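Local coordinates for protein DTDP-4-dehydrorhamnose reductase, rfbD ortholog (Clostridium acetobutylicum, PDB 1VL0) that probably reduces dTDP-6-deoxy-L-lyxo-4-hexulose to dTDP-L-rhamnose with a nicotinamide cofactor, the final step of dTDP-L-rhamnose synthesis, at residues D228-I233 with V241-C246. Numbering follows the deposited sequence.
Sequences DFAVEI and VKVTPC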
loop_
_atom_site.group_PDB
_atom_site.type_symbol
_atom_site.label_atom_id
_atom_site.label_comp_id
_atom_site.label_asym_id
_atom_site.label_seq_id
_atom_site.Cartn_x
_atom_site.Cartn_y
_atom_site.Cartn_z
ATOM N N ASP A 228 3.306 -27.463 -25.993
ATOM C CA ASP A 228 3.487 -26.718 -27.221
ATOM C C ASP A 228 4.918 -26.132 -27.298
ATOM O O ASP A 228 5.528 -26.051 -28.364
ATOM C CB ASP A 228 2.527 -25.557 -27.283
ATOM C CG ASP A 228 1.068 -25.956 -27.344
ATOM O OD1 ASP A 228 0.747 -26.976 -27.991
ATOM O OD2 ASP A 228 0.192 -25.267 -26.766
ATOM N N PHE A 229 5.420 -25.695 -26.165
ATOM C CA PHE A 229 6.777 -25.104 -26.055
ATOM C C PHE A 229 7.797 -26.182 -26.471
ATOM O O PHE A 229 8.640 -25.941 -27.345
ATOM C CB PHE A 229 6.939 -24.627 -24.627
ATOM C CG PHE A 229 8.164 -23.806 -24.332
ATOM C CD1 PHE A 229 9.084 -23.413 -25.309
ATOM C CD2 PHE A 229 8.389 -23.395 -23.029
ATOM C CE1 PHE A 229 10.205 -22.638 -24.972
ATOM C CE2 PHE A 229 9.507 -22.616 -22.713
ATOM C CZ PHE A 229 10.418 -22.260 -23.687
ATOM N N ALA A 230 7.655 -27.387 -25.906
ATOM C CA ALA A 230 8.539 -28.522 -26.214
ATOM C C ALA A 230 8.474 -28.898 -27.700
ATOM O O ALA A 230 9.501 -29.077 -28.356
ATOM C CB ALA A 230 8.186 -29.711 -25.345
ATOM N N VAL A 231 7.265 -29.000 -28.238
ATOM C CA VAL A 231 7.070 -29.354 -29.630
ATOM C C VAL A 231 7.768 -28.348 -30.553
ATOM O O VAL A 231 8.394 -28.729 -31.551
ATOM C CB VAL A 231 5.543 -29.458 -29.949
ATOM C CG1 VAL A 231 5.283 -29.594 -31.458
ATOM C CG2 VAL A 231 4.983 -30.671 -29.260
ATOM N N GLU A 232 7.697 -27.068 -30.225
ATOM C CA GLU A 232 8.367 -26.068 -31.043
ATOM C C GLU A 232 9.873 -26.155 -30.888
ATOM O O GLU A 232 10.574 -26.015 -31.869
ATOM C CB GLU A 232 7.851 -24.679 -30.732
ATOM C CG GLU A 232 8.487 -23.533 -31.519
ATOM C CD GLU A 232 8.073 -23.473 -32.983
ATOM O OE1 GLU A 232 7.286 -24.320 -33.463
ATOM O OE2 GLU A 232 8.534 -22.537 -33.651
ATOM N N ILE A 233 10.359 -26.393 -29.674
ATOM C CA ILE A 233 11.815 -26.570 -29.435
ATOM C C ILE A 233 12.383 -27.680 -30.338
ATOM O O ILE A 233 13.433 -27.506 -30.988
ATOM C CB ILE A 233 12.101 -26.914 -27.959
ATOM C CG1 ILE A 233 11.873 -25.680 -27.041
ATOM C CG2 ILE A 233 13.531 -27.388 -27.772
ATOM C CD1 ILE A 233 11.668 -26.013 -25.565
ATOM N N VAL A 241 12.082 -36.761 -31.471
ATOM C CA VAL A 241 11.565 -37.252 -30.217
ATOM C C VAL A 241 10.060 -37.105 -30.335
ATOM O O VAL A 241 9.575 -36.145 -30.912
ATOM C CB VAL A 241 12.164 -36.452 -29.001
ATOM C CG1 VAL A 241 11.949 -34.951 -29.160
ATOM C CG2 VAL A 241 11.621 -36.934 -27.670
ATOM N N LYS A 242 9.325 -38.087 -29.848
ATOM C CA LYS A 242 7.872 -38.005 -29.816
ATOM C C LYS A 242 7.445 -37.394 -28.482
ATOM O O LYS A 242 7.692 -37.983 -27.427
ATOM C CB LYS A 242 7.283 -39.419 -29.971
ATOM C CG LYS A 242 5.759 -39.486 -30.107
ATOM N N VAL A 243 6.799 -36.232 -28.525
ATOM C CA VAL A 243 6.297 -35.608 -27.322
ATOM C C VAL A 243 4.836 -35.964 -27.200
ATOM O O VAL A 243 4.093 -35.878 -28.164
ATOM C CB VAL A 243 6.477 -34.084 -27.316
ATOM C CG1 VAL A 243 6.176 -33.530 -25.941
ATOM C CG2 VAL A 243 7.899 -33.712 -27.702
ATOM N N THR A 244 4.455 -36.375 -25.996
ATOM C CA THR A 244 3.088 -36.738 -25.640
ATOM C C THR A 244 2.572 -35.716 -24.623
ATOM O O THR A 244 3.251 -35.421 -23.633
ATOM C CB THR A 244 3.079 -38.157 -25.028
ATOM O OG1 THR A 244 3.295 -39.117 -26.058
ATOM C CG2 THR A 244 1.731 -38.556 -24.523
ATOM N N PRO A 245 1.377 -35.171 -24.853
ATOM C CA PRO A 245 0.784 -34.251 -23.891
ATOM C C PRO A 245 0.278 -35.014 -22.685
ATOM O O PRO A 245 -0.320 -36.078 -22.830
ATOM C CB PRO A 245 -0.378 -33.606 -24.665
ATOM C CG PRO A 245 -0.686 -34.533 -25.787
ATOM C CD PRO A 245 0.505 -35.402 -26.019
ATOM N N CYS A 246 0.528 -34.495 -21.492
ATOM C CA CYS A 246 -0.028 -35.116 -20.289
ATOM C C CYS A 246 -0.664 -34.071 -19.367
ATOM O O CYS A 246 -0.737 -32.882 -19.703
ATOM C CB CYS A 246 1.049 -35.914 -19.561
ATOM S SG CYS A 246 2.295 -34.892 -18.771
#
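The 2.9 Å hydrogen bond from Ile233 N to Phe229 O closes an α-helical turn that presents Ala230 and Val231 to Val243 on the strand 242-246. The helix packs on the two-stranded parallel sheet of strands 183-187 and 242-246, separate from the larger mixed sheet and probably part of the substrate-binding region of an extended short-chain dehydrogenase/reductase fold. Between residues 228-233 and 241-246 the docking rests on apolar contacts. Lys242, Thr244 and Cys246 supply the strand's backbone bonds, while helix 226-237 packs on the face from which Val243 projects. The α-carbons of Val231 and Val243 come within 6.7 Å, close enough for short side chains to bridge the gap. Ala230 CB points toward the strand and meets Val243 CG1 at 4.4 Å. That methyl lies anti to its own backbone nitrogen (chi1 -169°), a turn that carries it to the alanine side of the contact. Tyr227 and Phe234 of the same helix also touch Val243, and Val186 of the neighbouring strand meets both Ala230 and Val243. On the opposite face of the helix, Phe229 and Glu232 reach Leu283 of helix 279-290, joining the C-terminal helix to this layer, away from the NADH pocket. Val231 reaches the strand with one branch: its CG2 stands 4.2 Å from Val243 CB, approaching the side where that carbon bears its hydrogen, with the two methyls of Val243, CG1 and CG2, slightly farther away.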